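Local coordinates for protein prolyl-tRNA synthetase (Naegleria fowleri, PDB 6UYH) that probably attaches proline to its cognate tRNA at the expense of ATP, as a class II aminoacyl-tRNA synthetase that can bind the inhibitor halofuginone, at residues Glu351-Glu360 and Ile371-Trp382. Sequence-based numbering, arbitrary orientation.
Sequences ELRGVPLRIE and IMLCRRDTGEKW. With EDO (1,2-ethanediol), chain B.
Arg376 reaches across to the last turn of helix 343-353, where its NE donates to Glu351 O at 2.8 Å; NH2 adds a weak bond to the same oxygen. The chain bends at chi2 (69°), which lays CD against Glu351 CG and brings the guanidinium edge to the carbonyl. Arg376 N also bonds Pro356 O, prolonging the antiparallel ladder. There the axes of the short segments 357-360 and 371-375 make 157° between their N-to-C directions, and Arg358 and Glu360 form hydrogen-bonded pairs with Cys374 and Met372, Glu360 N meeting Met372 O at 2.8 Å.

On the Arg358 side of the sheet, the guanidinium lies with one face over Cys374 CB, and its NH2 is 3.5 Å from Cys374 SG. NE and NH2 both grip Glu360 OE2 side-on, NE on the oxygen's anti lone pair, while NH1 meets Glu351 OE2 at 3.0 Å from above the carboxylate plane. Three bonds thus fix the rotation of this group. Lys381 NZ stands at its edge, its closeness to Arg358 probably eased by Glu360 OE2, a long salt-bridge partner at 3.7 Å.

On the opposite side, beside the Arg375-Asp377 salt bridge, Leu357 CD1 touches Trp382 CH2 (3.9 Å), and Ile359 CG1 lies alongside Leu373 CD1. Leu373 CB sits against one indole face toward its rim; C2 of an ethanediol, probably from the crystallisation liquor, lies over the centre of the other.

Further out, Tyr347 makes a cation-pi contact with Arg358, Asp285 pairs with Arg376, and a Schellman motif at Gly354 ends the helix. These elements form the helix-to-strand connection and an antiparallel strand pair, joined through helix 363-367, in the mixed five-stranded sheet of the class IIa anticodon-binding domain.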
loop_
_atom_site.group_PDB
_atom_site.type_symbol
_atom_site.label_atom_id
_atom_site.label_comp_id
_atom_site.label_asym_id
_atom_site.label_seq_id
_atom_site.Cartn_x
_atom_site.Cartn_y
_atom_site.Cartn_z
ATOM N N GLU A 351 18.488 -22.462 1.021
ATOM C CA GLU A 351 18.177 -22.706 2.430
ATOM C C GLU A 351 18.331 -21.430 3.247
ATOM O O GLU A 351 17.491 -21.124 4.099
ATOM C CB GLU A 351 19.072 -23.816 2.996
ATOM C CG GLU A 351 18.679 -25.220 2.551
ATOM C CD GLU A 351 19.710 -26.273 2.925
ATOM O OE1 GLU A 351 20.784 -25.903 3.451
ATOM O OE2 GLU A 351 19.445 -27.472 2.685
ATOM N N LEU A 352 19.400 -20.673 2.992
ATOM C CA LEU A 352 19.613 -19.392 3.666
ATOM C C LEU A 352 18.435 -18.448 3.465
ATOM O O LEU A 352 18.030 -17.726 4.385
ATOM C CB LEU A 352 20.905 -18.759 3.137
ATOM C CG LEU A 352 21.307 -17.369 3.627
ATOM C CD1 LEU A 352 21.418 -17.365 5.157
ATOM C CD2 LEU A 352 22.623 -16.934 2.984
ATOM N N ARG A 353 17.867 -18.441 2.266
ATOM C CA ARG A 353 16.787 -17.521 1.947
ATOM C C ARG A 353 15.417 -18.061 2.329
ATOM O O ARG A 353 14.429 -17.325 2.241
ATOM C CB ARG A 353 16.857 -17.168 0.457
ATOM C CG ARG A 353 18.089 -16.322 0.152
ATOM C CD ARG A 353 18.468 -16.312 -1.324
ATOM N NE ARG A 353 19.504 -15.319 -1.610
ATOM C CZ ARG A 353 20.799 -15.469 -1.325
ATOM N NH1 ARG A 353 21.239 -16.579 -0.747
ATOM N NH2 ARG A 353 21.661 -14.504 -1.621
ATOM N N GLY A 354 15.334 -19.318 2.760
ATOM C CA GLY A 354 14.140 -19.819 3.413
ATOM C C GLY A 354 13.216 -20.659 2.568
ATOM O O GLY A 354 12.127 -21.001 3.041
ATOM N N VAL A 355 13.612 -21.019 1.351
ATOM C CA VAL A 355 12.686 -21.728 0.456
ATOM C C VAL A 355 12.239 -23.036 1.110
ATOM O O VAL A 355 13.088 -23.849 1.523
ATOM C CB VAL A 355 13.350 -21.986 -0.905
ATOM C CG1 VAL A 355 12.449 -22.838 -1.771
ATOM C CG2 VAL A 355 13.646 -20.648 -1.601
ATOM N N PRO A 356 10.934 -23.290 1.241
ATOM C CA PRO A 356 10.501 -24.456 2.034
ATOM C C PRO A 356 10.759 -25.809 1.380
ATOM O O PRO A 356 10.968 -26.791 2.104
ATOM C CB PRO A 356 8.996 -24.200 2.248
ATOM C CG PRO A 356 8.621 -23.109 1.293
ATOM C CD PRO A 356 9.858 -22.305 1.052
ATOM N N LEU A 357 10.763 -25.916 0.052
ATOM C CA LEU A 357 10.909 -27.228 -0.566
ATOM C C LEU A 357 11.891 -27.155 -1.723
ATOM O O LEU A 357 11.816 -26.244 -2.553
ATOM C CB LEU A 357 9.560 -27.760 -1.054
ATOM C CG LEU A 357 9.539 -29.155 -1.681
ATOM C CD1 LEU A 357 9.944 -30.245 -0.669
ATOM C CD2 LEU A 357 8.169 -29.437 -2.267
ATOM N N ARG A 358 12.811 -28.113 -1.770
ATOM C CA ARG A 358 13.767 -28.243 -2.860
ATOM C C ARG A 358 13.532 -29.560 -3.588
ATOM O O ARG A 358 13.332 -30.602 -2.956
ATOM C CB ARG A 358 15.204 -28.181 -2.332
ATOM C CG ARG A 358 16.281 -28.494 -3.352
ATOM C CD ARG A 358 17.670 -28.272 -2.762
ATOM N NE ARG A 358 18.140 -29.382 -1.933
ATOM C CZ ARG A 358 18.569 -29.265 -0.679
ATOM N NH1 ARG A 358 18.596 -28.081 -0.083
ATOM N NH2 ARG A 358 18.983 -30.342 -0.020
ATOM N N ILE A 359 13.536 -29.504 -4.917
ATOM C CA ILE A 359 13.480 -30.691 -5.764
ATOM C C ILE A 359 14.842 -30.833 -6.426
ATOM O O ILE A 359 15.307 -29.908 -7.104
ATOM C CB ILE A 359 12.355 -30.601 -6.807
ATOM C CG1 ILE A 359 10.995 -30.579 -6.102
ATOM C CG2 ILE A 359 12.444 -31.762 -7.816
ATOM C CD1 ILE A 359 9.806 -30.496 -7.026
ATOM N N GLU A 360 15.495 -31.975 -6.202
ATOM C CA GLU A 360 16.771 -32.302 -6.826
ATOM C C GLU A 360 16.515 -33.347 -7.903
ATOM O O GLU A 360 15.973 -34.417 -7.610
ATOM C CB GLU A 360 17.774 -32.834 -5.799
ATOM C CG GLU A 360 17.999 -31.939 -4.586
ATOM C CD GLU A 360 18.786 -32.643 -3.490
ATOM O OE1 GLU A 360 19.270 -33.771 -3.733
ATOM O OE2 GLU A 360 18.918 -32.074 -2.386
ATOM N N ILE A 371 12.168 -38.427 -8.310
ATOM C CA ILE A 371 12.875 -37.204 -7.964
ATOM C C ILE A 371 13.129 -37.203 -6.464
ATOM O O ILE A 371 12.515 -37.952 -5.702
ATOM C CB ILE A 371 12.097 -35.937 -8.373
ATOM C CG1 ILE A 371 10.675 -35.983 -7.814
ATOM C CG2 ILE A 371 12.083 -35.788 -9.883
ATOM C CD1 ILE A 371 9.906 -34.694 -7.987
ATOM N N MET A 372 14.042 -36.333 -6.044
ATOM C CA MET A 372 14.432 -36.206 -4.647
ATOM C C MET A 372 13.878 -34.902 -4.092
ATOM O O MET A 372 14.014 -33.848 -4.722
ATOM C CB MET A 372 15.956 -36.244 -4.502
ATOM C CG MET A 372 16.459 -35.990 -3.090
ATOM S SD MET A 372 16.204 -37.390 -1.987
ATOM C CE MET A 372 17.246 -38.624 -2.763
ATOM N N LEU A 373 13.239 -34.978 -2.928
ATOM C CA LEU A 373 12.663 -33.820 -2.261
ATOM C C LEU A 373 13.374 -33.603 -0.933
ATOM O O LEU A 373 13.760 -34.566 -0.263
ATOM C CB LEU A 373 11.152 -33.999 -2.031
ATOM C CG LEU A 373 10.185 -33.581 -3.146
ATOM C CD1 LEU A 373 10.492 -34.303 -4.442
ATOM C CD2 LEU A 373 8.746 -33.834 -2.743
ATOM N N CYS A 374 13.560 -32.337 -0.559
ATOM C CA CYS A 374 14.147 -31.993 0.732
ATOM C C CYS A 374 13.356 -30.839 1.324
ATOM O O CYS A 374 13.223 -29.790 0.684
ATOM C CB CYS A 374 15.625 -31.615 0.596
ATOM S SG CYS A 374 16.435 -31.238 2.179
ATOM N N ARG A 375 12.827 -31.031 2.530
ATOM C CA ARG A 375 12.005 -30.020 3.186
ATOM C C ARG A 375 12.855 -29.207 4.158
ATOM O O ARG A 375 13.613 -29.770 4.955
ATOM C CB ARG A 375 10.805 -30.652 3.897
ATOM C CG ARG A 375 11.127 -31.786 4.857
ATOM C CD ARG A 375 9.840 -32.441 5.338
ATOM N NE ARG A 375 9.124 -31.595 6.291
ATOM C CZ ARG A 375 7.991 -31.944 6.893
ATOM N NH1 ARG A 375 7.432 -33.117 6.626
ATOM N NH2 ARG A 375 7.418 -31.120 7.761
ATOM N N ARG A 376 12.718 -27.879 4.077
ATOM C CA ARG A 376 13.598 -26.945 4.778
ATOM C C ARG A 376 13.423 -26.991 6.293
ATOM O O ARG A 376 14.392 -26.792 7.033
ATOM C CB ARG A 376 13.327 -25.529 4.259
ATOM C CG ARG A 376 14.094 -24.409 4.950
ATOM C CD ARG A 376 15.591 -24.451 4.655
ATOM N NE ARG A 376 16.254 -23.342 5.329
ATOM C CZ ARG A 376 16.749 -23.398 6.563
ATOM N NH1 ARG A 376 16.681 -24.528 7.259
ATOM N NH2 ARG A 376 17.310 -22.322 7.101
ATOM N N ASP A 377 12.208 -27.246 6.775
ATOM C CA ASP A 377 11.953 -27.119 8.207
ATOM C C ASP A 377 12.641 -28.218 9.007
ATOM O O ASP A 377 13.208 -27.945 10.070
ATOM C CB ASP A 377 10.449 -27.101 8.471
ATOM C CG ASP A 377 9.773 -28.386 8.077
ATOM O OD1 ASP A 377 10.254 -29.048 7.127
ATOM O OD2 ASP A 377 8.767 -28.735 8.732
ATOM N N THR A 378 12.613 -29.466 8.520
ATOM C CA THR A 378 13.279 -30.568 9.209
ATOM C C THR A 378 14.556 -31.040 8.529
ATOM O O THR A 378 15.333 -31.769 9.154
ATOM C CB THR A 378 12.338 -31.776 9.346
ATOM O OG1 THR A 378 12.019 -32.285 8.043
ATOM C CG2 THR A 378 11.052 -31.387 10.065
ATOM N N GLY A 379 14.791 -30.656 7.278
ATOM C CA GLY A 379 15.917 -31.182 6.533
ATOM C C GLY A 379 15.712 -32.562 5.944
ATOM O O GLY A 379 16.614 -33.067 5.261
ATOM N N GLU A 380 14.562 -33.188 6.173
ATOM C CA GLU A 380 14.363 -34.550 5.696
ATOM C C GLU A 380 14.410 -34.605 4.174
ATOM O O GLU A 380 13.883 -33.725 3.489
ATOM C CB GLU A 380 13.029 -35.101 6.197
ATOM C CG GLU A 380 12.812 -36.553 5.840
ATOM C CD GLU A 380 11.376 -36.999 6.024
ATOM O OE1 GLU A 380 10.529 -36.161 6.396
ATOM O OE2 GLU A 380 11.095 -38.195 5.785
ATOM N N LYS A 381 15.050 -35.653 3.653
ATOM C CA LYS A 381 15.109 -35.950 2.228
ATOM C C LYS A 381 14.355 -37.242 1.945
ATOM O O LYS A 381 14.461 -38.205 2.709
ATOM C CB LYS A 381 16.557 -36.104 1.750
ATOM C CG LYS A 381 17.463 -34.925 2.044
ATOM C CD LYS A 381 18.756 -35.036 1.244
ATOM C CE LYS A 381 19.729 -33.914 1.586
ATOM N NZ LYS A 381 20.700 -33.640 0.482
ATOM N N TRP A 382 13.603 -37.268 0.845
ATOM C CA TRP A 382 12.868 -38.466 0.453
ATOM C C TRP A 382 12.620 -38.421 -1.048
ATOM O O TRP A 382 12.643 -37.353 -1.665
ATOM C CB TRP A 382 11.551 -38.601 1.235
ATOM C CG TRP A 382 10.437 -37.665 0.825
ATOM C CD1 TRP A 382 9.314 -37.993 0.118
ATOM C CD2 TRP A 382 10.321 -36.262 1.126
ATOM N NE1 TRP A 382 8.518 -36.886 -0.053
ATOM C CE2 TRP A 382 9.113 -35.810 0.553
ATOM C CE3 TRP A 382 11.127 -35.344 1.809
ATOM C CZ2 TRP A 382 8.689 -34.485 0.649
ATOM C CZ3 TRP A 382 10.705 -34.027 1.898
ATOM C CH2 TRP A 382 9.497 -33.610 1.321
HETATM C C1 EDO B . 7.106 -36.499 3.220
HETATM O O1 EDO B . 6.660 -37.724 3.810
HETATM C C2 EDO B . 8.261 -35.931 4.037
HETATM O O2 EDO B . 7.789 -35.690 5.366
#